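PDB 7CTP: protein Niban 2 from Homo sapiens, which may suppress apoptosis and promote melanoma cell invasion in vitro, and has cadherin-binding and transcription coactivator activities. Local coordinates for residues E18-I23 with H276-Q281; A38-M43 with T306-I311; D128-L133 with I160-Y165; Q355-V360 with S484-R489. One frame throughout, in Å; residues are numbered along the deposited sequence.

Contact 1: residues E18-I23 with H276-Q281; sequences EKTGKI and HMVYEQ
Thr-20 and Gln-281 make most of this helix-to-helix contact, with Val-278 and Gly-21 filling in beside them. The methyl CG2 of Thr-20 rests against the amide of Gln-281, 3.7 Å from its CD, and the two side chains cross at a slant. On the other branch, OG1 of Thr-20 lies 3.7 Å from CG2 of Val-278, an apolar neighbour for a hydroxyl whose hydrogen bonds go to a water and to its own helix. That water links the two polar ends. It donates to OG1 of Thr-20 at 3.1 Å and to OE1 of Gln-281 at 2.9 Å, so both of its protons are spent on bridging the helices.

With CG opposite the backbone N (chi1 -165°) and the chain extended beyond it, Gln-281 reaches straight across to helix 10-48, where NE2 hydrogen-bonds to the carbonyl O of Ala-17. That bond and the water at OE1 together fix which way round the amide is turned. NE2 also comes within 3.3 Å of the backbone N of Gly-21, but both are donors, so the approach is packing alone. OG1 of Thr-20 is tied in turn to the carbonyl O of Ile-16, one turn back in its own helix.

The axes of the short segments cross at -42° and come no closer than 10.5 Å; the backbones are held apart, and the side chain of Gln-281 and one water bridge the gap. Helix 232-252 packs against the same region, with Leu-244 touching Thr-20, while Leu-24 of helix 10-48 meets Gln-281.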
loop_
_atom_site.group_PDB
_atom_site.type_symbol
_atom_site.label_atom_id
_atom_site.label_comp_id
_atom_site.label_asym_id
_atom_site.label_seq_id
_atom_site.Cartn_x
_atom_site.Cartn_y
_atom_site.Cartn_z
ATOM N N GLU A 18 -19.027 18.715 -10.726
ATOM C CA GLU A 18 -20.043 17.915 -11.401
ATOM C C GLU A 18 -19.440 16.635 -11.966
ATOM O O GLU A 18 -19.995 15.542 -11.790
ATOM C CB GLU A 18 -20.710 18.742 -12.505
ATOM C CG GLU A 18 -21.692 19.779 -11.956
ATOM C CD GLU A 18 -22.151 20.792 -12.998
ATOM O OE1 GLU A 18 -22.822 21.775 -12.610
ATOM O OE2 GLU A 18 -21.839 20.604 -14.193
ATOM N N LYS A 19 -18.301 16.755 -12.650
ATOM C CA LYS A 19 -17.632 15.577 -13.199
ATOM C C LYS A 19 -17.171 14.642 -12.088
ATOM O O LYS A 19 -17.279 13.417 -12.216
ATOM C CB LYS A 19 -16.447 15.996 -14.067
ATOM C CG LYS A 19 -16.843 16.815 -15.298
ATOM C CD LYS A 19 -15.607 17.332 -16.036
ATOM C CE LYS A 19 -15.986 18.204 -17.228
ATOM N NZ LYS A 19 -15.863 17.466 -18.517
ATOM N N THR A 20 -16.639 15.207 -10.998
ATOM C CA THR A 20 -16.238 14.400 -9.843
ATOM C C THR A 20 -17.424 13.646 -9.266
ATOM O O THR A 20 -17.322 12.456 -8.925
ATOM C CB THR A 20 -15.600 15.304 -8.784
ATOM O OG1 THR A 20 -14.442 15.940 -9.358
ATOM C CG2 THR A 20 -15.203 14.512 -7.530
ATOM N N GLY A 21 -18.569 14.322 -9.152
ATOM C CA GLY A 21 -19.741 13.683 -8.578
ATOM C C GLY A 21 -20.227 12.510 -9.407
ATOM O O GLY A 21 -20.670 11.494 -8.866
ATOM N N LYS A 22 -20.137 12.631 -10.730
ATOM C CA LYS A 22 -20.544 11.532 -11.600
ATOM C C LYS A 22 -19.614 10.335 -11.449
ATOM O O LYS A 22 -20.072 9.186 -11.431
ATOM C CB LYS A 22 -20.603 12.018 -13.046
ATOM C CG LYS A 22 -21.678 13.083 -13.222
ATOM C CD LYS A 22 -21.795 13.591 -14.647
ATOM C CE LYS A 22 -22.816 14.725 -14.707
ATOM N NZ LYS A 22 -22.863 15.357 -16.060
ATOM N N ILE A 23 -18.304 10.585 -11.324
ATOM C CA ILE A 23 -17.355 9.499 -11.073
ATOM C C ILE A 23 -17.637 8.836 -9.733
ATOM O O ILE A 23 -17.632 7.606 -9.617
ATOM C CB ILE A 23 -15.909 10.016 -11.133
ATOM C CG1 ILE A 23 -15.533 10.378 -12.563
ATOM C CG2 ILE A 23 -14.936 8.962 -10.582
ATOM C CD1 ILE A 23 -14.325 11.303 -12.633
ATOM N N HIS A 276 -7.313 18.904 -3.789
ATOM C CA HIS A 276 -7.955 19.224 -2.508
ATOM C C HIS A 276 -9.476 19.233 -2.620
ATOM O O HIS A 276 -10.182 18.707 -1.747
ATOM C CB HIS A 276 -7.466 20.582 -2.001
ATOM C CG HIS A 276 -8.378 21.202 -0.981
ATOM N ND1 HIS A 276 -8.320 20.882 0.359
ATOM C CD2 HIS A 276 -9.391 22.095 -1.112
ATOM C CE1 HIS A 276 -9.249 21.560 1.015
ATOM N NE2 HIS A 276 -9.915 22.300 0.145
ATOM N N MET A 277 -9.996 19.864 -3.678
ATOM C CA MET A 277 -11.433 19.926 -3.922
ATOM C C MET A 277 -12.019 18.528 -4.084
ATOM O O MET A 277 -13.064 18.195 -3.506
ATOM C CB MET A 277 -11.649 20.752 -5.187
ATOM C CG MET A 277 -12.978 21.359 -5.390
ATOM S SD MET A 277 -12.853 22.102 -7.035
ATOM C CE MET A 277 -14.252 21.277 -7.764
ATOM N N VAL A 278 -11.352 17.701 -4.887
ATOM C CA VAL A 278 -11.781 16.318 -5.095
ATOM C C VAL A 278 -11.754 15.539 -3.786
ATOM O O VAL A 278 -12.677 14.767 -3.482
ATOM C CB VAL A 278 -10.890 15.652 -6.159
ATOM C CG1 VAL A 278 -11.059 14.143 -6.134
ATOM C CG2 VAL A 278 -11.198 16.227 -7.542
ATOM N N TYR A 279 -10.665 15.685 -3.016
ATOM C CA TYR A 279 -10.530 14.949 -1.759
ATOM C C TYR A 279 -11.705 15.229 -0.831
ATOM O O TYR A 279 -12.293 14.303 -0.254
ATOM C CB TYR A 279 -9.202 15.315 -1.080
ATOM C CG TYR A 279 -8.963 14.617 0.255
ATOM C CD1 TYR A 279 -9.555 15.087 1.433
ATOM C CD2 TYR A 279 -8.145 13.495 0.339
ATOM C CE1 TYR A 279 -9.343 14.451 2.655
ATOM C CE2 TYR A 279 -7.924 12.859 1.557
ATOM C CZ TYR A 279 -8.536 13.343 2.705
ATOM O OH TYR A 279 -8.320 12.716 3.913
ATOM N N GLU A 280 -12.062 16.506 -0.667
ATOM C CA GLU A 280 -13.156 16.820 0.249
ATOM C C GLU A 280 -14.480 16.278 -0.269
ATOM O O GLU A 280 -15.300 15.780 0.512
ATOM C CB GLU A 280 -13.246 18.328 0.485
ATOM C CG GLU A 280 -12.085 18.887 1.323
ATOM C CD GLU A 280 -11.931 18.199 2.676
ATOM O OE1 GLU A 280 -12.959 17.878 3.314
ATOM O OE2 GLU A 280 -10.775 17.977 3.110
ATOM N N GLN A 281 -14.701 16.352 -1.584
ATOM C CA GLN A 281 -15.939 15.822 -2.155
ATOM C C GLN A 281 -16.012 14.304 -2.005
ATOM O O GLN A 281 -17.059 13.744 -1.628
ATOM C CB GLN A 281 -16.036 16.250 -3.622
ATOM C CG GLN A 281 -17.412 16.079 -4.234
ATOM C CD GLN A 281 -17.489 16.665 -5.624
ATOM O OE1 GLN A 281 -16.702 17.544 -5.986
ATOM N NE2 GLN A 281 -18.449 16.195 -6.406
HETATM O O HOH W 1 -14.118 18.045 -7.130
#

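Contact 2: residues A38-M43 with T306-I311; sequences ALFNSM and TDMDQI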
loop_
_atom_site.group_PDB
_atom_site.type_symbol
_atom_site.label_atom_id
_atom_site.label_comp_id
_atom_site.label_asym_id
_atom_site.label_seq_id
_atom_site.Cartn_x
_atom_site.Cartn_y
_atom_site.Cartn_z
ATOM N N ALA A 38 -18.060 -9.164 -0.325
ATOM C CA ALA A 38 -16.958 -9.215 0.628
ATOM C C ALA A 38 -17.423 -9.732 1.982
ATOM O O ALA A 38 -16.705 -10.495 2.645
ATOM C CB ALA A 38 -16.326 -7.832 0.780
ATOM N N LEU A 39 -18.615 -9.306 2.416
ATOM C CA LEU A 39 -19.170 -9.777 3.682
ATOM C C LEU A 39 -19.430 -11.276 3.636
ATOM O O LEU A 39 -19.064 -12.012 4.562
ATOM C CB LEU A 39 -20.460 -9.019 4.000
ATOM C CG LEU A 39 -21.177 -9.407 5.300
ATOM C CD1 LEU A 39 -20.311 -9.067 6.502
ATOM C CD2 LEU A 39 -22.516 -8.679 5.381
ATOM N N PHE A 40 -20.054 -11.749 2.557
ATOM C CA PHE A 40 -20.307 -13.182 2.429
ATOM C C PHE A 40 -19.008 -13.983 2.449
ATOM O O PHE A 40 -18.916 -15.022 3.116
ATOM C CB PHE A 40 -21.084 -13.478 1.150
ATOM C CG PHE A 40 -21.226 -14.944 0.883
ATOM C CD1 PHE A 40 -22.177 -15.688 1.558
ATOM C CD2 PHE A 40 -20.377 -15.588 -0.007
ATOM C CE1 PHE A 40 -22.299 -17.046 1.333
ATOM C CE2 PHE A 40 -20.498 -16.950 -0.233
ATOM C CZ PHE A 40 -21.467 -17.675 0.436
ATOM N N ASN A 41 -17.994 -13.533 1.702
ATOM C CA ASN A 41 -16.747 -14.301 1.638
ATOM C C ASN A 41 -16.071 -14.374 3.001
ATOM O O ASN A 41 -15.526 -15.420 3.384
ATOM C CB ASN A 41 -15.793 -13.696 0.607
ATOM C CG ASN A 41 -16.281 -13.875 -0.819
ATOM O OD1 ASN A 41 -17.007 -14.823 -1.129
ATOM N ND2 ASN A 41 -15.870 -12.968 -1.699
ATOM N N SER A 42 -16.092 -13.271 3.748
ATOM C CA SER A 42 -15.464 -13.254 5.061
ATOM C C SER A 42 -16.235 -14.145 6.020
ATOM O O SER A 42 -15.644 -14.941 6.762
ATOM C CB SER A 42 -15.378 -11.823 5.595
ATOM O OG SER A 42 -14.863 -11.792 6.924
ATOM N N MET A 43 -17.565 -14.047 5.996
ATOM C CA MET A 43 -18.362 -14.882 6.888
ATOM C C MET A 43 -18.241 -16.352 6.528
ATOM O O MET A 43 -18.239 -17.211 7.418
ATOM C CB MET A 43 -19.820 -14.443 6.865
ATOM C CG MET A 43 -20.023 -13.127 7.554
ATOM S SD MET A 43 -21.767 -12.728 7.640
ATOM C CE MET A 43 -22.340 -13.969 8.821
ATOM N N THR A 306 -28.075 -17.595 7.935
ATOM C CA THR A 306 -29.213 -18.498 7.784
ATOM C C THR A 306 -29.157 -19.261 6.463
ATOM O O THR A 306 -29.405 -20.475 6.419
ATOM C CB THR A 306 -30.515 -17.703 7.875
ATOM O OG1 THR A 306 -30.579 -17.047 9.146
ATOM C CG2 THR A 306 -31.718 -18.621 7.719
ATOM N N ASP A 307 -28.844 -18.563 5.373
ATOM C CA ASP A 307 -28.983 -19.107 4.030
ATOM C C ASP A 307 -27.661 -19.545 3.418
ATOM O O ASP A 307 -27.623 -19.836 2.220
ATOM C CB ASP A 307 -29.654 -18.084 3.112
ATOM C CG ASP A 307 -31.121 -17.878 3.443
ATOM O OD1 ASP A 307 -31.723 -18.787 4.057
ATOM O OD2 ASP A 307 -31.664 -16.808 3.094
ATOM N N MET A 308 -26.597 -19.618 4.222
ATOM C CA MET A 308 -25.250 -19.949 3.768
ATOM C C MET A 308 -25.207 -21.076 2.739
ATOM O O MET A 308 -24.660 -20.913 1.643
ATOM C CB MET A 308 -24.396 -20.310 4.986
ATOM C CG MET A 308 -22.997 -20.784 4.652
ATOM S SD MET A 308 -21.999 -19.482 3.901
ATOM C CE MET A 308 -21.745 -18.399 5.313
ATOM N N ASP A 309 -25.789 -22.229 3.073
ATOM C CA ASP A 309 -25.687 -23.383 2.183
ATOM C C ASP A 309 -26.403 -23.140 0.859
ATOM O O ASP A 309 -25.948 -23.604 -0.193
ATOM C CB ASP A 309 -26.243 -24.627 2.874
ATOM C CG ASP A 309 -25.393 -25.071 4.042
ATOM O OD1 ASP A 309 -24.226 -24.632 4.130
ATOM O OD2 ASP A 309 -25.890 -25.867 4.865
ATOM N N GLN A 310 -27.521 -22.418 0.889
ATOM C CA GLN A 310 -28.262 -22.142 -0.337
ATOM C C GLN A 310 -27.533 -21.116 -1.201
ATOM O O GLN A 310 -27.569 -21.191 -2.437
ATOM C CB GLN A 310 -29.672 -21.663 0.006
ATOM C CG GLN A 310 -30.573 -22.744 0.626
ATOM C CD GLN A 310 -30.014 -23.336 1.920
ATOM O OE1 GLN A 310 -29.726 -22.617 2.885
ATOM N NE2 GLN A 310 -29.845 -24.659 1.941
ATOM N N ILE A 311 -26.875 -20.141 -0.565
ATOM C CA ILE A 311 -26.069 -19.182 -1.321
ATOM C C ILE A 311 -24.907 -19.892 -2.010
ATOM O O ILE A 311 -24.630 -19.655 -3.194
ATOM C CB ILE A 311 -25.578 -18.046 -0.401
ATOM C CG1 ILE A 311 -26.771 -17.271 0.170
ATOM C CG2 ILE A 311 -24.660 -17.088 -1.176
ATOM C CD1 ILE A 311 -26.386 -16.232 1.209
#
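A Met-aromatic contact and a CH-pi contact meet on one phenylalanine, Phe-40, where helix 10-48 crosses helix 260-337 in a buried interface. The methyl CG2 of Ile-311 sits over one face of the ring, 3.9 Å from its centroid and 29° off the normal. It is nearest to the rim, at 3.4 Å from CE1 of Phe-40. The sulfur of Met-308 approaches the same rim obliquely, with SD 3.6 Å from CE1 of Phe-40.

Torsions explain how the methionine gets there. Its CG is anti to the backbone N (chi1 175°), and bends at chi2 and chi3 turn the thioether back toward helix 10-48, bringing CE to 4.2 Å from the backbone C of Met-43.

The short segments are nearly perpendicular (signed crossing angle -99°), with axes 11.6 Å apart at closest approach. Phe-40, Met-308 and Ile-311 fill that spacing, and the steep crossing keeps the contact to one patch. Helix 260-337 is kinked here, the amides of Asp-309 and Gln-310 lacking bonds to the preceding turn. Phe-526 and Phe-529, from a loop, also pack against Ile-311, whereas Arg-44 and Ile-47 of helix 10-48 touch Met-308.

Contact 3: residues D128-L133 with I160-Y165; sequences DQYLEL and ILWHPY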
loop_
_atom_site.group_PDB
_atom_site.type_symbol
_atom_site.label_atom_id
_atom_site.label_comp_id
_atom_site.label_asym_id
_atom_site.label_seq_id
_atom_site.Cartn_x
_atom_site.Cartn_y
_atom_site.Cartn_z
ATOM N N ASP A 128 17.775 18.014 -11.066
ATOM C CA ASP A 128 17.645 17.598 -12.457
ATOM C C ASP A 128 16.722 16.398 -12.591
ATOM O O ASP A 128 15.908 16.336 -13.520
ATOM C CB ASP A 128 19.003 17.270 -13.054
ATOM C CG ASP A 128 18.945 17.183 -14.552
ATOM O OD1 ASP A 128 18.586 18.203 -15.188
ATOM O OD2 ASP A 128 19.216 16.091 -15.088
ATOM N N GLN A 129 16.846 15.432 -11.676
ATOM C CA GLN A 129 15.926 14.297 -11.658
ATOM C C GLN A 129 14.484 14.759 -11.568
ATOM O O GLN A 129 13.600 14.185 -12.214
ATOM C CB GLN A 129 16.226 13.386 -10.471
ATOM C CG GLN A 129 17.312 12.375 -10.672
ATOM C CD GLN A 129 17.486 11.510 -9.442
ATOM O OE1 GLN A 129 16.835 11.732 -8.413
ATOM N NE2 GLN A 129 18.360 10.520 -9.537
ATOM N N TYR A 130 14.226 15.770 -10.735
ATOM C CA TYR A 130 12.870 16.287 -10.563
ATOM C C TYR A 130 12.381 16.978 -11.827
ATOM O O TYR A 130 11.252 16.752 -12.276
ATOM C CB TYR A 130 12.830 17.246 -9.380
ATOM C CG TYR A 130 11.544 18.016 -9.256
ATOM C CD1 TYR A 130 10.365 17.390 -8.836
ATOM C CD2 TYR A 130 11.499 19.370 -9.567
ATOM C CE1 TYR A 130 9.175 18.110 -8.725
ATOM C CE2 TYR A 130 10.326 20.090 -9.469
ATOM C CZ TYR A 130 9.166 19.455 -9.048
ATOM O OH TYR A 130 8.011 20.190 -8.956
ATOM N N LEU A 131 13.221 17.831 -12.413
ATOM C CA LEU A 131 12.838 18.519 -13.642
ATOM C C LEU A 131 12.616 17.539 -14.783
ATOM O O LEU A 131 11.762 17.774 -15.641
ATOM C CB LEU A 131 13.908 19.548 -14.027
ATOM C CG LEU A 131 14.065 20.730 -13.061
ATOM C CD1 LEU A 131 15.169 21.637 -13.565
ATOM C CD2 LEU A 131 12.766 21.501 -12.906
ATOM N N GLU A 132 13.370 16.439 -14.808
ATOM C CA GLU A 132 13.147 15.418 -15.824
ATOM C C GLU A 132 11.788 14.754 -15.634
ATOM O O GLU A 132 11.064 14.504 -16.607
ATOM C CB GLU A 132 14.274 14.387 -15.775
ATOM C CG GLU A 132 14.152 13.291 -16.815
ATOM C CD GLU A 132 15.338 12.351 -16.828
ATOM O OE1 GLU A 132 15.107 11.148 -17.091
ATOM O OE2 GLU A 132 16.488 12.813 -16.595
ATOM N N LEU A 133 11.413 14.509 -14.380
ATOM C CA LEU A 133 10.150 13.839 -14.077
ATOM C C LEU A 133 8.948 14.695 -14.465
ATOM O O LEU A 133 7.944 14.167 -14.958
ATOM C CB LEU A 133 10.112 13.478 -12.591
ATOM C CG LEU A 133 8.890 12.752 -12.032
ATOM C CD1 LEU A 133 8.638 11.481 -12.817
ATOM C CD2 LEU A 133 9.138 12.441 -10.559
ATOM N N ILE A 160 13.475 16.274 -2.646
ATOM C CA ILE A 160 12.245 16.793 -3.233
ATOM C C ILE A 160 11.170 15.723 -3.134
ATOM O O ILE A 160 11.419 14.553 -3.448
ATOM C CB ILE A 160 12.460 17.232 -4.695
ATOM C CG1 ILE A 160 13.401 18.437 -4.734
ATOM C CG2 ILE A 160 11.116 17.580 -5.346
ATOM C CD1 ILE A 160 14.017 18.676 -6.096
ATOM N N LEU A 161 9.983 16.122 -2.684
ATOM C CA LEU A 161 8.834 15.233 -2.611
ATOM C C LEU A 161 7.898 15.541 -3.777
ATOM O O LEU A 161 7.345 16.645 -3.852
ATOM C CB LEU A 161 8.095 15.417 -1.286
ATOM C CG LEU A 161 8.875 15.111 -0.012
ATOM C CD1 LEU A 161 7.932 15.214 1.187
ATOM C CD2 LEU A 161 9.500 13.743 -0.092
ATOM N N TRP A 162 7.708 14.561 -4.660
ATOM C CA TRP A 162 6.843 14.668 -5.827
ATOM C C TRP A 162 5.617 13.777 -5.649
ATOM O O TRP A 162 5.713 12.693 -5.072
ATOM C CB TRP A 162 7.606 14.253 -7.089
ATOM C CG TRP A 162 6.777 14.128 -8.345
ATOM C CD1 TRP A 162 6.588 15.087 -9.305
ATOM C CD2 TRP A 162 6.069 12.972 -8.789
ATOM N NE1 TRP A 162 5.796 14.598 -10.315
ATOM C CE2 TRP A 162 5.461 13.299 -10.022
ATOM C CE3 TRP A 162 5.884 11.689 -8.265
ATOM C CZ2 TRP A 162 4.688 12.389 -10.736
ATOM C CZ3 TRP A 162 5.114 10.784 -8.980
ATOM C CH2 TRP A 162 4.520 11.142 -10.194
ATOM N N HIS A 163 4.475 14.230 -6.165
ATOM C CA HIS A 163 3.222 13.479 -6.176
ATOM C C HIS A 163 2.573 13.744 -7.527
ATOM O O HIS A 163 2.703 14.852 -8.059
ATOM C CB HIS A 163 2.318 13.936 -5.010
ATOM C CG HIS A 163 1.070 13.128 -4.808
ATOM N ND1 HIS A 163 -0.028 13.224 -5.637
ATOM C CD2 HIS A 163 0.719 12.269 -3.820
ATOM C CE1 HIS A 163 -0.989 12.434 -5.191
ATOM N NE2 HIS A 163 -0.564 11.848 -4.084
ATOM N N PRO A 164 1.902 12.752 -8.127
ATOM C CA PRO A 164 1.352 12.992 -9.474
ATOM C C PRO A 164 0.304 14.087 -9.520
ATOM O O PRO A 164 0.143 14.719 -10.578
ATOM C CB PRO A 164 0.767 11.628 -9.877
ATOM C CG PRO A 164 0.558 10.895 -8.571
ATOM C CD PRO A 164 1.675 11.367 -7.674
ATOM N N TYR A 165 -0.406 14.346 -8.403
ATOM C CA TYR A 165 -1.554 15.260 -8.388
ATOM C C TYR A 165 -1.468 16.341 -7.320
ATOM O O TYR A 165 -1.999 17.436 -7.528
ATOM C CB TYR A 165 -2.877 14.470 -8.186
ATOM C CG TYR A 165 -3.010 13.259 -9.079
ATOM C CD1 TYR A 165 -2.980 13.387 -10.462
ATOM C CD2 TYR A 165 -3.126 11.989 -8.541
ATOM C CE1 TYR A 165 -3.080 12.288 -11.278
ATOM C CE2 TYR A 165 -3.231 10.871 -9.360
ATOM C CZ TYR A 165 -3.198 11.041 -10.727
ATOM O OH TYR A 165 -3.289 9.953 -11.561
#
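Tyr-130, Trp-162 and Leu-133 contribute most of the buried surface between the short helix 127-134 and strand 157-162. Leu-133 makes a CH-pi contact over the face of the five-membered ring of Trp-162, its methyl CD2 lying 3.6 Å from the centroid and 11° off the normal. Pro-164 N lies against the opposite face, toward its rim. Tyr-130 meets the same indole at its edge, its CE1 being 4.0 Å from CD1 of Trp-162.

In this pleckstrin homology (PH) domain the short helix, which lies between strands 122-124 and 157-162 in the chain and is distinct from the later helix 176-194, packs against a face of the antiparallel sheet. The axes of the short segments are 17° apart in direction and 10.0 Å at closest approach. Ile-160 and Trp-162 both turn toward the helix, whereas Leu-161 between them points away, the alternation of a beta strand.

Ile-160 packs on the tyrosine, its CG2 3.6 Å from CD1 of Tyr-130. With CG anti to its own N (chi1 170°), the tyrosine ring passes across Ile-160 toward the edge of the indole. Its hydroxyl hydrogen-bonds to Tyr-170 OH and His-168 ND1, and Ile-268 of helix 260-337 touches the tyrosine side chain.

Contact 4: residues Q355-V360 with S484-R489; sequences QGFTEV and SSVRKR
The ring of Phe-357 receives the aliphatic part of Arg-487 on one face: CG of the arginine stands over the ring centre, 3.8 Å from the centroid and 8° off the normal. The next carbon, CD of Arg-487, is also 3.8 Å from CD1 of Phe-357. Val-486 approaches the far end of the ring obliquely, its CG1 being 3.9 Å from CZ of Phe-357. The guanidinium plane is turned 49° from that of the ring, so the arginine does not stack on it; the CH-pi contact is made by CG, with CD also over the face.

A bend at chi3 (-70°) lifts the charged end off the ring and past CB of Phe-357, to which NE of Arg-487 comes within 4.0 Å. The two side chains slide past each other in opposite directions. NE is hydrogen-bonded to Ser-483 OG, one turn earlier in its own helix, while NH1 makes a weak bond to Ser-354 OG on the facing helix. The buried Arg-487 thus gives its carbon chain to the aromatic face and NE to a serine hydroxyl.

Helices 342-378 and 464-511 meet here, and helix 422-455 adds to the packing: His-435 and Met-436 touch Phe-357, and Gln-439 touches Val-486.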
loop_
_atom_site.group_PDB
_atom_site.type_symbol
_atom_site.label_atom_id
_atom_site.label_comp_id
_atom_site.label_asym_id
_atom_site.label_seq_id
_atom_site.Cartn_x
_atom_site.Cartn_y
_atom_site.Cartn_z
ATOM N N GLN A 355 15.785 -12.560 0.388
ATOM C CA GLN A 355 16.924 -11.855 0.968
ATOM C C GLN A 355 16.468 -10.882 2.043
ATOM O O GLN A 355 17.108 -10.760 3.095
ATOM C CB GLN A 355 17.706 -11.125 -0.123
ATOM C CG GLN A 355 18.481 -12.048 -1.037
ATOM C CD GLN A 355 19.144 -11.313 -2.178
ATOM O OE1 GLN A 355 18.860 -10.145 -2.424
ATOM N NE2 GLN A 355 20.031 -12.000 -2.885
ATOM N N GLY A 356 15.357 -10.185 1.804
ATOM C CA GLY A 356 14.881 -9.217 2.777
ATOM C C GLY A 356 14.426 -9.861 4.074
ATOM O O GLY A 356 14.727 -9.369 5.165
ATOM N N PHE A 357 13.694 -10.972 3.973
ATOM C CA PHE A 357 13.233 -11.654 5.181
ATOM C C PHE A 357 14.404 -12.251 5.950
ATOM O O PHE A 357 14.417 -12.240 7.186
ATOM C CB PHE A 357 12.214 -12.733 4.819
ATOM C CG PHE A 357 10.799 -12.218 4.657
ATOM C CD1 PHE A 357 10.444 -11.458 3.553
ATOM C CD2 PHE A 357 9.829 -12.504 5.603
ATOM C CE1 PHE A 357 9.155 -10.986 3.399
ATOM C CE2 PHE A 357 8.530 -12.033 5.454
ATOM C CZ PHE A 357 8.195 -11.276 4.349
ATOM N N THR A 358 15.407 -12.764 5.233
ATOM C CA THR A 358 16.616 -13.243 5.897
ATOM C C THR A 358 17.371 -12.104 6.579
ATOM O O THR A 358 17.885 -12.272 7.693
ATOM C CB THR A 358 17.505 -13.971 4.892
ATOM O OG1 THR A 358 16.828 -15.150 4.444
ATOM C CG2 THR A 358 18.834 -14.363 5.535
ATOM N N GLU A 359 17.427 -10.930 5.943
ATOM C CA GLU A 359 18.079 -9.784 6.569
ATOM C C GLU A 359 17.347 -9.347 7.835
ATOM O O GLU A 359 17.985 -8.986 8.830
ATOM C CB GLU A 359 18.193 -8.630 5.570
ATOM C CG GLU A 359 18.909 -7.381 6.111
ATOM C CD GLU A 359 20.421 -7.562 6.290
ATOM O OE1 GLU A 359 21.049 -6.652 6.868
ATOM O OE2 GLU A 359 20.974 -8.591 5.853
ATOM N N VAL A 360 16.007 -9.384 7.829
ATOM C CA VAL A 360 15.255 -9.112 9.053
ATOM C C VAL A 360 15.692 -10.063 10.164
ATOM O O VAL A 360 15.929 -9.652 11.306
ATOM C CB VAL A 360 13.744 -9.226 8.792
ATOM C CG1 VAL A 360 12.980 -9.238 10.126
ATOM C CG2 VAL A 360 13.288 -8.074 7.899
ATOM N N SER A 484 8.132 -18.300 6.004
ATOM C CA SER A 484 7.776 -19.133 4.861
ATOM C C SER A 484 6.281 -19.051 4.564
ATOM O O SER A 484 5.877 -19.005 3.396
ATOM C CB SER A 484 8.202 -20.578 5.113
ATOM O OG SER A 484 7.537 -21.452 4.218
ATOM N N SER A 485 5.449 -19.033 5.610
ATOM C CA SER A 485 4.010 -18.860 5.420
ATOM C C SER A 485 3.711 -17.533 4.738
ATOM O O SER A 485 2.968 -17.481 3.750
ATOM C CB SER A 485 3.285 -18.934 6.764
ATOM O OG SER A 485 3.385 -20.236 7.312
ATOM N N VAL A 486 4.303 -16.454 5.251
ATOM C CA VAL A 486 4.022 -15.120 4.734
ATOM C C VAL A 486 4.526 -14.988 3.307
ATOM O O VAL A 486 3.831 -14.446 2.438
ATOM C CB VAL A 486 4.632 -14.052 5.661
ATOM C CG1 VAL A 486 4.604 -12.669 4.986
ATOM C CG2 VAL A 486 3.879 -14.015 6.987
ATOM N N ARG A 487 5.726 -15.506 3.028
ATOM C CA ARG A 487 6.272 -15.379 1.681
ATOM C C ARG A 487 5.477 -16.200 0.669
ATOM O O ARG A 487 5.227 -15.731 -0.447
ATOM C CB ARG A 487 7.753 -15.759 1.672
ATOM C CG ARG A 487 8.631 -14.606 2.142
ATOM C CD ARG A 487 10.107 -14.959 2.094
ATOM N NE ARG A 487 10.447 -15.951 3.109
ATOM C CZ ARG A 487 11.069 -17.094 2.843
ATOM N NH1 ARG A 487 11.408 -17.373 1.593
ATOM N NH2 ARG A 487 11.348 -17.952 3.819
ATOM N N LYS A 488 5.039 -17.411 1.034
ATOM C CA LYS A 488 4.263 -18.197 0.077
ATOM C C LYS A 488 2.962 -17.496 -0.285
ATOM O O LYS A 488 2.561 -17.474 -1.456
ATOM C CB LYS A 488 3.957 -19.595 0.606
ATOM C CG LYS A 488 3.263 -20.444 -0.486
ATOM C CD LYS A 488 2.222 -21.422 0.055
ATOM C CE LYS A 488 1.165 -21.765 -1.002
ATOM N NZ LYS A 488 1.679 -22.649 -2.097
ATOM N N ARG A 489 2.278 -16.942 0.719
ATOM C CA ARG A 489 1.045 -16.198 0.475
ATOM C C ARG A 489 1.311 -14.976 -0.394
ATOM O O ARG A 489 0.524 -14.652 -1.295
ATOM C CB ARG A 489 0.416 -15.784 1.804
ATOM C CG ARG A 489 -0.970 -15.136 1.706
ATOM C CD ARG A 489 -1.395 -14.599 3.078
ATOM N NE ARG A 489 -0.863 -15.418 4.170
ATOM C CZ ARG A 489 -0.407 -14.939 5.328
ATOM N NH1 ARG A 489 -0.409 -13.631 5.569
ATOM N NH2 ARG A 489 0.053 -15.776 6.252
#

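Overall arrangement
Contacts 1 and 2 join the same two long helices, 10-48 and 260-337, at places whose centres are 34 Å apart, yet differ in chemistry: the first is partly buried and bridged by water, the second fully buried and built on sulfur and hydrocarbon. Contact 4 is also buried, but uses helices later in the chain and places an arginine's methylenes on an aromatic face. Contact 3 alone involves a beta strand. It lies in the PH domain, is partly buried, and relies on CH-pi and edge contacts of aromatic rings; its nearest atoms are about 7 Å from contact 1, whereas contacts 2 and 3 lie on opposite sides of the chain's centre.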